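5' nucleotidase family protein (PDB 4Q7F) belongs to the 5'-nucleotidase family, pairing a two-metal calcineurin-like phosphoesterase domain with a C-terminal domain, and holds (2R,3S,5R)-5-(6-amino-9H-purin-9-yl)-tetrahydro-2-(hydroxymethyl)furan-3-ol in a pocket lined by both. Local coordinates at residues Gly30-Thr35 / Ser77-Tyr82; Thr38-Tyr43 / Leu309-Glu314; Asp356-Cys361 / Thr469-Val474. One frame throughout, in Å; residues are numbered along the deposited sequence.

Interaction 1 of 3, residues Gly30-Thr35 / Ser77-Tyr82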
loop_
_atom_site.group_PDB
_atom_site.type_symbol
_atom_site.label_atom_id
_atom_site.label_comp_id
_atom_site.label_asym_id
_atom_site.label_seq_id
_atom_site.Cartn_x
_atom_site.Cartn_y
_atom_site.Cartn_z
ATOM N N GLY A 30 -3.931 1.914 -9.517
ATOM C CA GLY A 30 -4.739 2.886 -10.246
ATOM C C GLY A 30 -3.917 3.892 -11.012
ATOM O O GLY A 30 -4.445 4.951 -11.393
ATOM N N TYR A 31 -2.618 3.599 -11.198
ATOM C CA TYR A 31 -1.750 4.411 -12.041
ATOM C C TYR A 31 -1.830 3.813 -13.454
ATOM O O TYR A 31 -1.085 2.908 -13.817
ATOM C CB TYR A 31 -0.327 4.440 -11.529
ATOM C CG TYR A 31 -0.219 5.266 -10.273
ATOM C CD1 TYR A 31 -0.461 4.713 -9.035
ATOM C CD2 TYR A 31 0.049 6.624 -10.342
ATOM C CE1 TYR A 31 -0.393 5.480 -7.873
ATOM C CE2 TYR A 31 0.113 7.404 -9.191
ATOM C CZ TYR A 31 -0.118 6.818 -7.965
ATOM O OH TYR A 31 -0.070 7.576 -6.826
ATOM N N ILE A 32 -2.776 4.329 -14.216
ATOM C CA ILE A 32 -3.070 3.875 -15.564
ATOM C C ILE A 32 -2.322 4.751 -16.576
ATOM O O ILE A 32 -1.660 4.251 -17.483
ATOM C CB ILE A 32 -4.581 4.006 -15.831
ATOM C CG1 ILE A 32 -5.389 3.206 -14.803
ATOM C CG2 ILE A 32 -4.913 3.585 -17.271
ATOM C CD1 ILE A 32 -5.089 1.736 -14.761
ATOM N N PHE A 33 -2.456 6.063 -16.420
ATOM C CA PHE A 33 -1.792 7.017 -17.286
ATOM C C PHE A 33 -0.315 7.079 -16.978
ATOM O O PHE A 33 0.096 6.619 -15.933
ATOM C CB PHE A 33 -2.438 8.369 -17.154
ATOM C CG PHE A 33 -3.880 8.365 -17.563
ATOM C CD1 PHE A 33 -4.222 8.283 -18.890
ATOM C CD2 PHE A 33 -4.873 8.383 -16.627
ATOM C CE1 PHE A 33 -5.537 8.244 -19.274
ATOM C CE2 PHE A 33 -6.204 8.358 -17.007
ATOM C CZ PHE A 33 -6.528 8.275 -18.335
ATOM N N PRO A 34 0.501 7.619 -17.910
ATOM C CA PRO A 34 1.951 7.698 -17.666
ATOM C C PRO A 34 2.309 8.934 -16.864
ATOM O O PRO A 34 2.956 9.862 -17.395
ATOM C CB PRO A 34 2.522 7.752 -19.075
ATOM C CG PRO A 34 1.447 8.426 -19.867
ATOM C CD PRO A 34 0.181 7.862 -19.330
ATOM N N THR A 35 1.855 8.953 -15.603
ATOM C CA THR A 35 2.080 10.081 -14.697
ATOM C C THR A 35 1.865 9.713 -13.240
ATOM O O THR A 35 1.055 8.834 -12.931
ATOM C CB THR A 35 1.127 11.249 -15.030
ATOM O OG1 THR A 35 1.343 12.338 -14.124
ATOM C CG2 THR A 35 -0.336 10.801 -14.940
ATOM N N SER A 77 -4.103 5.889 -6.561
ATOM C CA SER A 77 -3.798 7.125 -7.233
ATOM C C SER A 77 -4.957 8.100 -7.162
ATOM O O SER A 77 -6.051 7.713 -6.802
ATOM C CB SER A 77 -3.524 6.816 -8.698
ATOM O OG SER A 77 -4.738 6.534 -9.384
ATOM N N PRO A 78 -4.718 9.364 -7.541
ATOM C CA PRO A 78 -5.777 10.365 -7.595
ATOM C C PRO A 78 -6.866 9.981 -8.572
ATOM O O PRO A 78 -7.957 10.505 -8.471
ATOM C CB PRO A 78 -5.048 11.625 -8.095
ATOM C CG PRO A 78 -3.645 11.440 -7.678
ATOM C CD PRO A 78 -3.409 9.966 -7.843
ATOM N N PHE A 79 -6.585 9.086 -9.511
ATOM C CA PHE A 79 -7.629 8.620 -10.449
ATOM C C PHE A 79 -8.682 7.849 -9.624
ATOM O O PHE A 79 -9.919 7.993 -9.814
ATOM C CB PHE A 79 -6.995 7.780 -11.566
ATOM C CG PHE A 79 -7.996 7.125 -12.506
ATOM C CD1 PHE A 79 -9.050 7.851 -13.048
ATOM C CD2 PHE A 79 -7.853 5.794 -12.876
ATOM C CE1 PHE A 79 -9.952 7.260 -13.924
ATOM C CE2 PHE A 79 -8.753 5.203 -13.759
ATOM C CZ PHE A 79 -9.805 5.937 -14.281
ATOM N N CYS A 80 -8.190 7.086 -8.655
ATOM C CA CYS A 80 -9.063 6.349 -7.760
ATOM C C CYS A 80 -9.929 7.346 -6.937
ATOM O O CYS A 80 -11.147 7.155 -6.830
ATOM C CB CYS A 80 -8.250 5.388 -6.908
ATOM S SG CYS A 80 -7.455 4.065 -7.877
ATOM N N ASN A 81 -9.325 8.415 -6.391
ATOM C CA ASN A 81 -10.108 9.439 -5.688
ATOM C C ASN A 81 -11.173 10.013 -6.601
ATOM O O ASN A 81 -12.339 10.177 -6.196
ATOM C CB ASN A 81 -9.255 10.607 -5.205
ATOM C CG ASN A 81 -8.202 10.185 -4.222
ATOM O OD1 ASN A 81 -7.332 9.379 -4.541
ATOM N ND2 ASN A 81 -8.236 10.763 -3.035
ATOM N N TYR A 82 -10.753 10.344 -7.821
ATOM C CA TYR A 82 -11.647 10.895 -8.839
ATOM C C TYR A 82 -12.866 10.009 -9.060
ATOM O O TYR A 82 -13.995 10.505 -9.121
ATOM C CB TYR A 82 -10.887 11.108 -10.148
ATOM C CG TYR A 82 -11.758 11.595 -11.295
ATOM C CD1 TYR A 82 -11.956 12.951 -11.510
ATOM C CD2 TYR A 82 -12.371 10.704 -12.154
ATOM C CE1 TYR A 82 -12.750 13.410 -12.543
ATOM C CE2 TYR A 82 -13.182 11.151 -13.184
ATOM C CZ TYR A 82 -13.368 12.507 -13.370
ATOM O OH TYR A 82 -14.152 12.965 -14.398
#
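Ser77 and Gly30 meet through one short hydrogen bond: Ser77 OG gives its proton to Gly30 O at 2.6 Å. The hydroxyl comes in from above the carbonyl plane, 66° out of it, so the bond does not follow a lone pair. The same side chain also works with its carbon. Ser77 CB sits over the middle of the Tyr31 ring, 3.5 Å from the ring centroid and nearly on the normal, a CH-pi contact. Tyr31 has its CG beside the backbone N (chi1 -72°), and although its CB leaves away from 77-82, the ring swings back to lie flat against the serine.

Phe79 covers the next stretch of loop. Gly30 O lies at the edge of its ring, 3.8 Å from Phe79 CD2, and Ile32 CG1 packs obliquely against the ring at 4.0 Å from Phe79 CE2. Cys80 SG rests 3.8 Å from Gly30 CA, a close approach made to the bare CA of a glycine.

Further out, Ser77 is the N-cap of helix 78-85, its OG accepting a weak bond from Phe79 N at 3.2 Å. Helix 91-99 closes over Ile32 and Phe79 with Leu93 and Phe96, while Met46 and Arg267 touch Tyr31. Asp27 and His29, earlier in the same loop, bind the manganese ion, about 9 Å from the Tyr31 side chain. One buried hydroxyl thus both caps a helix and satisfies a loop carbonyl, tying the metal-binding loop to the helix start with a directed bond inside an otherwise apolar contact.

Interaction 2 of 3, residues Thr38-Tyr43 / Leu309-Glu314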
loop_
_atom_site.group_PDB
_atom_site.type_symbol
_atom_site.label_atom_id
_atom_site.label_comp_id
_atom_site.label_asym_id
_atom_site.label_seq_id
_atom_site.Cartn_x
_atom_site.Cartn_y
_atom_site.Cartn_z
ATOM N N THR A 38 2.208 14.599 -10.033
ATOM C CA THR A 38 2.869 15.687 -9.322
ATOM C C THR A 38 2.600 17.026 -10.038
ATOM O O THR A 38 2.575 18.076 -9.409
ATOM C CB THR A 38 4.369 15.422 -9.110
ATOM O OG1 THR A 38 4.978 15.078 -10.338
ATOM C CG2 THR A 38 4.564 14.261 -8.158
ATOM N N SER A 39 2.348 16.977 -11.344
ATOM C CA SER A 39 1.979 18.183 -12.106
ATOM C C SER A 39 1.124 17.747 -13.297
ATOM O O SER A 39 1.223 16.621 -13.751
ATOM C CB SER A 39 3.210 19.009 -12.542
ATOM O OG SER A 39 4.050 18.309 -13.455
ATOM N N ARG A 40 0.279 18.654 -13.774
ATOM C CA ARG A 40 -0.669 18.377 -14.855
ATOM C C ARG A 40 -0.134 17.720 -16.108
ATOM O O ARG A 40 -0.730 16.756 -16.599
ATOM C CB ARG A 40 -1.374 19.670 -15.258
ATOM C CG ARG A 40 -2.385 19.486 -16.376
ATOM C CD ARG A 40 -3.081 20.778 -16.750
ATOM N NE ARG A 40 -4.124 20.478 -17.719
ATOM C CZ ARG A 40 -5.423 20.323 -17.443
ATOM N NH1 ARG A 40 -6.255 20.022 -18.426
ATOM N NH2 ARG A 40 -5.906 20.479 -16.207
ATOM N N ASN A 41 0.984 18.230 -16.627
ATOM C CA ASN A 41 1.542 17.748 -17.897
ATOM C C ASN A 41 2.619 16.663 -17.729
ATOM O O ASN A 41 3.221 16.209 -18.707
ATOM C CB ASN A 41 2.080 18.955 -18.675
ATOM C CG ASN A 41 1.015 20.038 -18.886
ATOM O OD1 ASN A 41 -0.029 19.788 -19.479
ATOM N ND2 ASN A 41 1.291 21.242 -18.412
ATOM N N GLN A 42 2.826 16.234 -16.490
ATOM C CA GLN A 42 3.821 15.220 -16.145
ATOM C C GLN A 42 3.627 14.020 -17.061
ATOM O O GLN A 42 2.493 13.647 -17.389
ATOM C CB GLN A 42 3.662 14.817 -14.663
ATOM C CG GLN A 42 4.950 14.621 -13.848
ATOM C CD GLN A 42 5.532 13.220 -13.809
ATOM O OE1 GLN A 42 4.814 12.207 -13.729
ATOM N NE2 GLN A 42 6.857 13.157 -13.772
ATOM N N TYR A 43 4.746 13.457 -17.512
ATOM C CA TYR A 43 4.750 12.279 -18.367
ATOM C C TYR A 43 5.975 11.513 -17.921
ATOM O O TYR A 43 7.041 12.103 -17.783
ATOM C CB TYR A 43 4.871 12.651 -19.836
ATOM C CG TYR A 43 4.546 11.515 -20.767
ATOM C CD1 TYR A 43 5.405 10.424 -20.905
ATOM C CD2 TYR A 43 3.373 11.535 -21.526
ATOM C CE1 TYR A 43 5.086 9.374 -21.765
ATOM C CE2 TYR A 43 3.055 10.501 -22.391
ATOM C CZ TYR A 43 3.900 9.423 -22.499
ATOM O OH TYR A 43 3.567 8.413 -23.374
ATOM N N LEU A 309 -10.438 11.455 -20.805
ATOM C CA LEU A 309 -10.573 11.101 -19.391
ATOM C C LEU A 309 -9.428 11.705 -18.576
ATOM O O LEU A 309 -9.662 12.275 -17.514
ATOM C CB LEU A 309 -10.639 9.582 -19.222
ATOM C CG LEU A 309 -10.656 9.003 -17.799
ATOM C CD1 LEU A 309 -11.764 9.609 -16.954
ATOM C CD2 LEU A 309 -10.789 7.488 -17.846
ATOM N N ARG A 310 -8.185 11.554 -19.048
ATOM C CA ARG A 310 -7.023 12.164 -18.385
ATOM C C ARG A 310 -7.275 13.671 -18.188
ATOM O O ARG A 310 -7.000 14.211 -17.134
ATOM C CB ARG A 310 -5.758 11.932 -19.231
ATOM C CG ARG A 310 -4.509 12.768 -18.912
ATOM C CD ARG A 310 -3.652 12.182 -17.832
ATOM N NE ARG A 310 -2.545 13.050 -17.419
ATOM C CZ ARG A 310 -1.261 12.942 -17.786
ATOM N NH1 ARG A 310 -0.848 11.994 -18.610
ATOM N NH2 ARG A 310 -0.368 13.802 -17.288
ATOM N N LYS A 311 -7.783 14.343 -19.210
ATOM C CA LYS A 311 -8.052 15.797 -19.115
ATOM C C LYS A 311 -9.071 16.126 -18.029
ATOM O O LYS A 311 -8.877 17.075 -17.264
ATOM C CB LYS A 311 -8.546 16.372 -20.453
ATOM C CG LYS A 311 -8.805 17.876 -20.418
ATOM C CD LYS A 311 -9.455 18.343 -21.709
ATOM C CE LYS A 311 -9.595 19.860 -21.758
ATOM N NZ LYS A 311 -10.408 20.438 -20.655
ATOM N N GLN A 312 -10.175 15.375 -18.000
ATOM C CA GLN A 312 -11.204 15.553 -16.970
ATOM C C GLN A 312 -10.567 15.374 -15.600
ATOM O O GLN A 312 -10.823 16.140 -14.671
ATOM C CB GLN A 312 -12.319 14.537 -17.148
ATOM C CG GLN A 312 -13.242 14.837 -18.328
ATOM C CD GLN A 312 -14.201 13.701 -18.602
ATOM O OE1 GLN A 312 -13.838 12.522 -18.492
ATOM N NE2 GLN A 312 -15.421 14.039 -19.001
ATOM N N LEU A 313 -9.724 14.362 -15.495
ATOM C CA LEU A 313 -9.041 14.069 -14.258
ATOM C C LEU A 313 -8.143 15.237 -13.861
ATOM O O LEU A 313 -8.217 15.722 -12.732
ATOM C CB LEU A 313 -8.227 12.778 -14.411
ATOM C CG LEU A 313 -7.318 12.422 -13.234
ATOM C CD1 LEU A 313 -8.084 12.413 -11.919
ATOM C CD2 LEU A 313 -6.677 11.062 -13.506
ATOM N N GLU A 314 -7.306 15.704 -14.787
ATOM C CA GLU A 314 -6.415 16.843 -14.482
ATOM C C GLU A 314 -7.230 18.090 -14.134
ATOM O O GLU A 314 -6.895 18.836 -13.206
ATOM C CB GLU A 314 -5.462 17.117 -15.648
ATOM C CG GLU A 314 -4.501 15.966 -15.966
ATOM C CD GLU A 314 -3.517 15.647 -14.866
ATOM O OE1 GLU A 314 -3.356 16.439 -13.870
ATOM O OE2 GLU A 314 -2.866 14.580 -15.010
HETATM O O HOH W 1 -0.352 14.289 -14.042
#
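A type I beta turn, Ser39 to Gln42, in the long loop between strand 19-25 and helix 48-59 rests here on helix 304-317. Arg310 reaches across and uses a single nitrogen, NH2, for two turn carbonyls. Gln42 O takes the straighter bond, 2.9 Å from Arg310 NH2 with 160° at the hydrogen, lying in both the carbonyl and guanidinium planes. Arg40 O, 3.1 Å from Arg310 NH2, is tilted from both. One helical turn on, Glu314 OE2 accepts from Arg310 NE at 2.9 Å through its anti lone pair, a salt bridge that fixes the rotation of the guanidinium. A water joins Glu314 OE2 to Ser39 O, donating to each.

Arg40 runs back the opposite way. Its chain is extended as far as NE, CG anti to the backbone N (chi1 180°), and lays one guanidinium face over Glu314 CB, 3.4 Å from Arg40 NH2. Lys311 CG lies at the guanidinium edge. The charged ends find partners further along: Arg40 with Asp315 and Asp318, Lys311 with Asp315, Glu314 OE1 with Arg378.

One guanidinium nitrogen thus grips two main-chain carbonyls while Glu314 holds that guanidinium in place; bridged to two arginines, Glu314 would be expected to stay ionised.

Interaction 3 of 3, residues Asp356-Cys361 / Thr469-Val474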
loop_
_atom_site.group_PDB
_atom_site.type_symbol
_atom_site.label_atom_id
_atom_site.label_comp_id
_atom_site.label_asym_id
_atom_site.label_seq_id
_atom_site.Cartn_x
_atom_site.Cartn_y
_atom_site.Cartn_z
ATOM N N ASP A 356 -11.642 17.373 19.167
ATOM C CA ASP A 356 -11.645 17.872 20.545
ATOM C C ASP A 356 -10.851 16.971 21.492
ATOM O O ASP A 356 -11.058 17.005 22.698
ATOM C CB ASP A 356 -13.076 18.100 21.065
ATOM C CG ASP A 356 -13.815 19.192 20.294
ATOM O OD1 ASP A 356 -13.170 19.968 19.544
ATOM O OD2 ASP A 356 -15.046 19.278 20.447
ATOM N N ALA A 357 -9.931 16.180 20.945
ATOM C CA ALA A 357 -9.090 15.292 21.769
ATOM C C ALA A 357 -7.982 16.063 22.445
ATOM O O ALA A 357 -7.685 17.194 22.063
ATOM C CB ALA A 357 -8.476 14.194 20.927
ATOM N N ASP A 358 -7.345 15.443 23.433
ATOM C CA ASP A 358 -6.216 16.089 24.096
ATOM C C ASP A 358 -5.001 16.086 23.181
ATOM O O ASP A 358 -4.192 17.016 23.207
ATOM C CB ASP A 358 -5.801 15.338 25.367
ATOM C CG ASP A 358 -6.935 15.183 26.371
ATOM O OD1 ASP A 358 -7.722 16.140 26.578
ATOM O OD2 ASP A 358 -7.026 14.084 26.962
ATOM N N VAL A 359 -4.874 15.016 22.382
ATOM C CA VAL A 359 -3.729 14.809 21.543
ATOM C C VAL A 359 -4.191 14.300 20.172
ATOM O O VAL A 359 -5.266 13.694 20.048
ATOM C CB VAL A 359 -2.783 13.778 22.196
ATOM C CG1 VAL A 359 -1.579 13.475 21.317
ATOM C CG2 VAL A 359 -2.334 14.279 23.576
ATOM N N ALA A 360 -3.415 14.632 19.160
ATOM C CA ALA A 360 -3.660 14.144 17.799
ATOM C C ALA A 360 -2.322 13.750 17.191
ATOM O O ALA A 360 -1.262 14.087 17.733
ATOM C CB ALA A 360 -4.346 15.193 16.959
ATOM N N CYS A 361 -2.362 13.004 16.092
ATOM C CA CYS A 361 -1.151 12.646 15.401
ATOM C C CYS A 361 -1.459 12.298 13.961
ATOM O O CYS A 361 -2.600 11.973 13.631
ATOM C CB CYS A 361 -0.444 11.484 16.060
ATOM S SG CYS A 361 -1.310 9.904 15.922
ATOM N N THR A 469 -6.233 9.182 32.320
ATOM C CA THR A 469 -6.777 8.828 31.003
ATOM C C THR A 469 -6.797 10.077 30.090
ATOM O O THR A 469 -7.282 11.129 30.501
ATOM C CB THR A 469 -8.214 8.280 31.126
ATOM O OG1 THR A 469 -8.236 7.135 31.983
ATOM C CG2 THR A 469 -8.751 7.878 29.777
ATOM N N TYR A 470 -6.279 9.956 28.870
ATOM C CA TYR A 470 -6.239 11.066 27.900
ATOM C C TYR A 470 -6.895 10.590 26.645
ATOM O O TYR A 470 -7.137 9.400 26.510
ATOM C CB TYR A 470 -4.798 11.473 27.576
ATOM C CG TYR A 470 -3.986 11.913 28.768
ATOM C CD1 TYR A 470 -3.983 13.236 29.187
ATOM C CD2 TYR A 470 -3.219 11.004 29.479
ATOM C CE1 TYR A 470 -3.234 13.642 30.294
ATOM C CE2 TYR A 470 -2.482 11.398 30.599
ATOM C CZ TYR A 470 -2.482 12.719 30.983
ATOM O OH TYR A 470 -1.740 13.122 32.081
ATOM N N THR A 471 -7.196 11.513 25.744
ATOM C CA THR A 471 -7.779 11.165 24.452
ATOM C C THR A 471 -6.857 11.555 23.305
ATOM O O THR A 471 -6.224 12.615 23.324
ATOM C CB THR A 471 -9.163 11.805 24.207
ATOM O OG1 THR A 471 -9.102 13.222 24.397
ATOM C CG2 THR A 471 -10.164 11.216 25.149
ATOM N N ILE A 472 -6.825 10.698 22.279
ATOM C CA ILE A 472 -5.984 10.935 21.142
ATOM C C ILE A 472 -6.738 10.656 19.851
ATOM O O ILE A 472 -7.462 9.674 19.735
ATOM C CB ILE A 472 -4.657 10.127 21.235
ATOM C CG1 ILE A 472 -3.716 10.480 20.089
ATOM C CG2 ILE A 472 -4.916 8.624 21.267
ATOM C CD1 ILE A 472 -2.322 9.894 20.250
ATOM N N CYS A 473 -6.614 11.585 18.926
ATOM C CA CYS A 473 -7.189 11.423 17.580
ATOM C C CYS A 473 -6.144 10.751 16.703
ATOM O O CYS A 473 -5.027 11.290 16.505
ATOM C CB CYS A 473 -7.548 12.782 16.989
ATOM S SG CYS A 473 -8.397 12.665 15.417
ATOM N N VAL A 474 -6.477 9.563 16.195
ATOM C CA VAL A 474 -5.602 8.837 15.297
ATOM C C VAL A 474 -6.408 8.455 14.061
ATOM O O VAL A 474 -7.650 8.534 14.058
ATOM C CB VAL A 474 -5.004 7.581 15.951
ATOM C CG1 VAL A 474 -4.373 7.951 17.290
ATOM C CG2 VAL A 474 -6.062 6.498 16.145
HETATM O O HOH W 2 -11.548 14.282 24.268
#
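Val359 and Ile472 are paired in register on two parallel strands, as are Ala360 and Cys473, and backbone hydrogen bonds step between them. Val359 N gives to Thr471 O at 2.9 Å, Cys473 N to Val359 O at 2.7 Å, and Cys361 N to Cys473 O at 3.2 Å, the last reached nearly along the C=O but bent at the hydrogen (137°). Ile472 CA adds a CA-H...O contact to Val359 O.

Ahead of strand 359-363, side chains take over the pairing. Thr471 OG1 accepts from Asp358 N at 3.0 Å, and Asp358 OD2 accepts in return from Thr471 N at 2.8 Å, met from above the carboxylate plane. Thr471 chi1 of 54° sets OG1 between its own N and carbonyl carbon, turned to the incoming loop, where a water also links it to Asp356 O.

Apolar contacts occupy both faces. The Val359 and Ile472 side chains cross obliquely on one, Val359 CG1 lying 3.8 Å from Ile472 CD1, and Ala360 CB meets Cys473 CB at 4.0 Å on the other; Cys361 SG touches Val474 CG1 at 3.9 Å.

The two are adjacent inner strands of a five-stranded mixed sheet in the C-terminal domain. Strand 435-438 flanks 359-363 and strand 390-396 flanks 469-475, while helix 342-355 covers the Ala360 and Cys473 face with Leu351, Leu352 and Ser355.

Interactions 1 and 2 share the loop between strand 19-25 and helix 48-59, and they touch: Tyr82 packs on Leu313 and Gln312, and Pro34 on Tyr43. Their segments alternate along the chain. The loop meets helix 78-85 with its first part and helix 304-317 with its later part. The first contact is buried and mostly apolar around one hydroxyl; the second lies at the surface, where an arginine binds turn carbonyls amid salt bridges and a water. Interaction 3 stands apart in the C-terminal domain, its centre about 33 Å from that of interaction 1. It too is buried, but backbone pairing, extended by an Asp-Thr side-chain exchange, carries it rather than loop-to-helix packing.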